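Local coordinates for protein carbonic anhydrase (Unidentified, PDB 3R1W) that probably catalyses the reversible hydration of carbon dioxide to bicarbonate, as a trimeric beta-helical enzyme of the gamma-carbonic anhydrase type, at residues Phe168-Gly171 against Ala172-Val176; Leu178-Lys181 against His182-Glu185. All blocks are in the same frame, centred on the assembly; numbering follows the deposited sequence.

Contact 1: residues Phe168-Gly171 against Ala172-Val176; sequences FTYG and AGNYV
Two successive turns of the C-terminal helix 162-184, which lies along the parallel beta-helix of this hexapeptide-repeat protein, meet where Phe168-Gly171 passes into Ala172-Val176. The stretch illustrates how a regular helical backbone can present two differently used flanks. Four i to i+4 bonds run in sequence: Ala172 N to Phe168 O (3.2 Å), Gly173 N to Thr169 O (2.9 Å), Asn174 N to Tyr170 O (2.8 Å) and Tyr175 N to Gly171 O (3.0 Å). Beside the first of them the small Ala172 CB lies against Phe168 O, on a buried flank where Phe168 packs on Arg110 and Glu128 of the same chain and Ala172 on Asp93.

The other flank belongs to Tyr170 and Asn174. Tyr170 comes up to Asn174 obliquely, its CE2 standing 4.4 Å from Asn174 CB, so this is a loose touch between a ring carbon and a methylene. Across the subunit interface, the Tyr170 ring meets that of Tyr81 of the second subunit, and Asn174 packs on His77 of the same neighbour. Asn174 has its CG anti to the backbone N (chi1 -179°), a setting that stands the amide out from the helix flank while CB sits near both Gly171 O and Tyr170 O. Its ND2 can thereby reach a water, which accepts from it at 2.9 Å and returns a weak bond to Gly171 O. That carbonyl is thus held by the backbone of Tyr175 and, faintly, by solvent.

Tyr175 joins both surroundings: its ring meets Trp47 steeply, and OH is hydrogen-bonded to Arg53 NH2 of the second subunit. The bridging water lies in the plane of the Tyr175 ring, at its edge, while Gly171 O is 4.2 Å from CD2.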
loop_
_atom_site.group_PDB
_atom_site.type_symbol
_atom_site.label_atom_id
_atom_site.label_comp_id
_atom_site.label_asym_id
_atom_site.label_seq_id
_atom_site.Cartn_x
_atom_site.Cartn_y
_atom_site.Cartn_z
ATOM N N PHE B 168 -21.483 -3.126 12.055
ATOM C CA PHE B 168 -20.422 -2.270 12.587
ATOM C C PHE B 168 -19.877 -2.875 13.882
ATOM O O PHE B 168 -18.666 -2.986 14.074
ATOM C CB PHE B 168 -20.925 -0.854 12.872
ATOM C CG PHE B 168 -21.353 -0.088 11.646
ATOM C CD1 PHE B 168 -20.464 0.148 10.608
ATOM C CD2 PHE B 168 -22.636 0.440 11.558
ATOM C CE1 PHE B 168 -20.856 0.861 9.484
ATOM C CE2 PHE B 168 -23.036 1.155 10.445
ATOM C CZ PHE B 168 -22.143 1.375 9.405
ATOM N N THR B 169 -20.788 -3.249 14.776
ATOM C CA THR B 169 -20.419 -3.779 16.078
ATOM C C THR B 169 -20.001 -5.238 15.978
ATOM O O THR B 169 -19.049 -5.657 16.624
ATOM C CB THR B 169 -21.594 -3.652 17.075
ATOM O OG1 THR B 169 -21.778 -2.269 17.399
ATOM C CG2 THR B 169 -21.305 -4.424 18.339
ATOM N N TYR B 170 -20.711 -6.019 15.167
ATOM C CA TYR B 170 -20.295 -7.406 14.956
ATOM C C TYR B 170 -18.871 -7.510 14.388
ATOM O O TYR B 170 -18.048 -8.283 14.886
ATOM C CB TYR B 170 -21.246 -8.173 14.029
ATOM C CG TYR B 170 -20.660 -9.529 13.690
ATOM C CD1 TYR B 170 -20.793 -10.593 14.568
ATOM C CD2 TYR B 170 -19.910 -9.723 12.531
ATOM C CE1 TYR B 170 -20.234 -11.817 14.290
ATOM C CE2 TYR B 170 -19.357 -10.940 12.244
ATOM C CZ TYR B 170 -19.520 -11.989 13.128
ATOM O OH TYR B 170 -18.957 -13.214 12.853
ATOM N N GLY B 171 -18.606 -6.759 13.322
ATOM C CA GLY B 171 -17.324 -6.824 12.636
ATOM C C GLY B 171 -16.195 -6.349 13.526
ATOM O O GLY B 171 -15.133 -6.978 13.605
ATOM N N ALA B 172 -16.419 -5.225 14.201
ATOM C CA ALA B 172 -15.436 -4.714 15.149
ATOM C C ALA B 172 -15.179 -5.737 16.251
ATOM O O ALA B 172 -14.039 -5.945 16.662
ATOM C CB ALA B 172 -15.892 -3.380 15.733
ATOM N N GLY B 173 -16.242 -6.386 16.721
ATOM C CA GLY B 173 -16.119 -7.398 17.760
ATOM C C GLY B 173 -15.362 -8.620 17.268
ATOM O O GLY B 173 -14.590 -9.222 18.005
ATOM N N ASN B 174 -15.589 -8.998 16.015
ATOM C CA ASN B 174 -14.857 -10.120 15.435
ATOM C C ASN B 174 -13.367 -9.816 15.390
ATOM O O ASN B 174 -12.544 -10.701 15.607
ATOM C CB ASN B 174 -15.357 -10.439 14.031
ATOM C CG ASN B 174 -14.627 -11.630 13.422
ATOM O OD1 ASN B 174 -14.669 -12.736 13.965
ATOM N ND2 ASN B 174 -13.949 -11.408 12.308
ATOM N N TYR B 175 -13.017 -8.559 15.116
ATOM C CA TYR B 175 -11.601 -8.179 15.080
ATOM C C TYR B 175 -10.971 -8.092 16.473
ATOM O O TYR B 175 -9.772 -8.339 16.634
ATOM C CB TYR B 175 -11.354 -6.908 14.243
ATOM C CG TYR B 175 -10.699 -7.259 12.921
ATOM C CD1 TYR B 175 -9.334 -7.082 12.733
ATOM C CD2 TYR B 175 -11.441 -7.819 11.883
ATOM C CE1 TYR B 175 -8.725 -7.429 11.530
ATOM C CE2 TYR B 175 -10.843 -8.177 10.680
ATOM C CZ TYR B 175 -9.482 -7.979 10.516
ATOM O OH TYR B 175 -8.872 -8.318 9.329
ATOM N N VAL B 176 -11.777 -7.758 17.477
ATOM C CA VAL B 176 -11.305 -7.829 18.864
ATOM C C VAL B 176 -10.949 -9.275 19.226
ATOM O O VAL B 176 -9.889 -9.547 19.803
ATOM C CB VAL B 176 -12.341 -7.246 19.855
ATOM C CG1 VAL B 176 -11.964 -7.592 21.305
ATOM C CG2 VAL B 176 -12.466 -5.733 19.671
HETATM O O HOH W 1 -14.738 -8.953 10.879
#

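Contact 2: residues Leu178-Lys181 against His182-Glu185; sequences LKDK and HLAE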
loop_
_atom_site.group_PDB
_atom_site.type_symbol
_atom_site.label_atom_id
_atom_site.label_comp_id
_atom_site.label_asym_id
_atom_site.label_seq_id
_atom_site.Cartn_x
_atom_site.Cartn_y
_atom_site.Cartn_z
ATOM N N LEU B 178 -10.170 -11.623 17.111
ATOM C CA LEU B 178 -9.059 -12.042 16.259
ATOM C C LEU B 178 -7.756 -11.510 16.832
ATOM O O LEU B 178 -6.738 -12.211 16.903
ATOM C CB LEU B 178 -9.246 -11.501 14.841
ATOM C CG LEU B 178 -8.165 -11.926 13.852
ATOM C CD1 LEU B 178 -8.091 -13.460 13.770
ATOM C CD2 LEU B 178 -8.437 -11.297 12.477
ATOM N N LYS B 179 -7.751 -10.252 17.257
ATOM C CA LYS B 179 -6.534 -9.699 17.846
ATOM C C LYS B 179 -6.134 -10.390 19.162
ATOM O O LYS B 179 -4.953 -10.472 19.458
ATOM C CB LYS B 179 -6.583 -8.169 18.004
ATOM C CG LYS B 179 -7.622 -7.640 18.967
ATOM C CD LYS B 179 -7.070 -7.435 20.359
ATOM C CE LYS B 179 -8.180 -6.951 21.305
ATOM N NZ LYS B 179 -7.917 -7.156 22.755
ATOM N N ASP B 180 -7.095 -10.904 19.938
ATOM C CA ASP B 180 -6.699 -11.664 21.105
ATOM C C ASP B 180 -5.938 -12.929 20.704
ATOM O O ASP B 180 -5.032 -13.355 21.411
ATOM C CB ASP B 180 -7.924 -11.990 21.973
ATOM C CG ASP B 180 -8.444 -10.766 22.722
ATOM O OD1 ASP B 180 -7.646 -9.839 22.969
ATOM O OD2 ASP B 180 -9.643 -10.739 23.081
ATOM N N LYS B 181 -6.311 -13.528 19.576
ATOM C CA LYS B 181 -5.616 -14.716 19.101
ATOM C C LYS B 181 -4.206 -14.368 18.646
ATOM O O LYS B 181 -3.259 -15.096 18.915
ATOM C CB LYS B 181 -6.379 -15.395 17.966
ATOM C CG LYS B 181 -7.766 -15.888 18.354
ATOM C CD LYS B 181 -8.434 -16.582 17.179
ATOM C CE LYS B 181 -9.751 -17.220 17.568
ATOM N NZ LYS B 181 -10.383 -17.894 16.400
ATOM N N HIS B 182 -4.075 -13.255 17.936
ATOM C CA HIS B 182 -2.762 -12.799 17.499
ATOM C C HIS B 182 -1.871 -12.426 18.696
ATOM O O HIS B 182 -0.664 -12.692 18.687
ATOM C CB HIS B 182 -2.905 -11.636 16.516
ATOM C CG HIS B 182 -3.157 -12.060 15.102
ATOM N ND1 HIS B 182 -4.335 -12.647 14.686
ATOM C CD2 HIS B 182 -2.367 -11.982 14.006
ATOM C CE1 HIS B 182 -4.261 -12.907 13.390
ATOM N NE2 HIS B 182 -3.073 -12.510 12.957
ATOM N N LEU B 183 -2.467 -11.844 19.735
ATOM C CA LEU B 183 -1.729 -11.573 20.971
ATOM C C LEU B 183 -1.268 -12.865 21.627
ATOM O O LEU B 183 -0.143 -12.966 22.132
ATOM C CB LEU B 183 -2.592 -10.784 21.954
ATOM C CG LEU B 183 -2.722 -9.287 21.685
ATOM C CD1 LEU B 183 -3.880 -8.719 22.481
ATOM C CD2 LEU B 183 -1.426 -8.542 22.004
ATOM N N ALA B 184 -2.144 -13.859 21.618
ATOM C CA ALA B 184 -1.819 -15.144 22.210
ATOM C C ALA B 184 -0.648 -15.802 21.490
ATOM O O ALA B 184 0.060 -16.610 22.084
ATOM C CB ALA B 184 -3.048 -16.065 22.212
ATOM N N GLU B 185 -0.447 -15.458 20.216
ATOM C CA GLU B 185 0.672 -15.995 19.443
ATOM C C GLU B 185 1.967 -15.226 19.684
ATOM O O GLU B 185 3.047 -15.667 19.275
ATOM C CB GLU B 185 0.363 -15.993 17.937
ATOM C CG GLU B 185 -0.834 -16.840 17.527
ATOM C CD GLU B 185 -0.591 -18.343 17.645
ATOM O OE1 GLU B 185 0.571 -18.796 17.590
ATOM O OE2 GLU B 185 -1.580 -19.075 17.789
HETATM O O HOH W 2 -3.861 -17.894 18.960
#
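Leu178 and His182, one turn apart near the C-terminal end of helix 162-184, lie side by side and point the same way, an i to i+4 pair on the helix that flanks the beta-helix. Leu178 CD1 rests 3.9 Å from His182 CE1. With CG anti to the carbonyl carbon (chi1 -83°), the imidazole reaches back to the preceding turn, where ND1 donates to Leu178 O at 3.3 Å. This oxygen lies close to the ring plane, yet the ring nitrogen sits above the carbonyl plane, whereas His182 N approaches the same oxygen within that plane at 3.0 Å. Two donors thus grip one acceptor from distinct directions, with a weak third bond from Lys181 N, and the ND1 bond helps to set the rotation of the ring. Trp47 meets the ring edge-to-face, and Tyr15 of the second subunit also packs near it. With the ring cut back to an alanine, Leu178 O would probably lose its side-chain donor, and a gap would open between Leu178 CD1 and Trp47.

Lys179 and Leu183 repeat the side-by-side arrangement on another flank. A bend at chi2 (94°) lays the lysine chain so that CD approaches Leu183 CD1 at 4.0 Å, and NZ ends in a salt bridge to Asp180 OD1 (2.7 Å), with Asp43 as a second charged partner. The Asp180 side chain crosses that of Leu183 at a slant, its OD1 4.0 Å from Leu183 CD1.

Further on, Glu185 N makes weak bonds to both Lys181 O and His182 O. Glu185 OE2 accepts from Gln16 N of the second subunit, and a water donates both to Lys181 O (2.9 Å) and to Glu185 OE2 (2.8 Å).

Overall arrangement
Followed from the N terminus, the chain first winds through the parallel coils of the beta-helix, then turns back through strand 155-159, antiparallel to its neighbour 147-150, into helix 162-184. Contact 1 comes first on that helix and contact 2 follows after a single intervening residue, their centres about 14 Å apart. Each joins neighbouring turns, so neither closes a loop, and the two stand in series without nesting or crossing. Both bring the helix against its own beta-helix and a second subunit together. Trp47 is shared, meeting Tyr175 in contact 1 and His182 in contact 2, while contact 2 reaches on to strand 27-28, near the start of the coil.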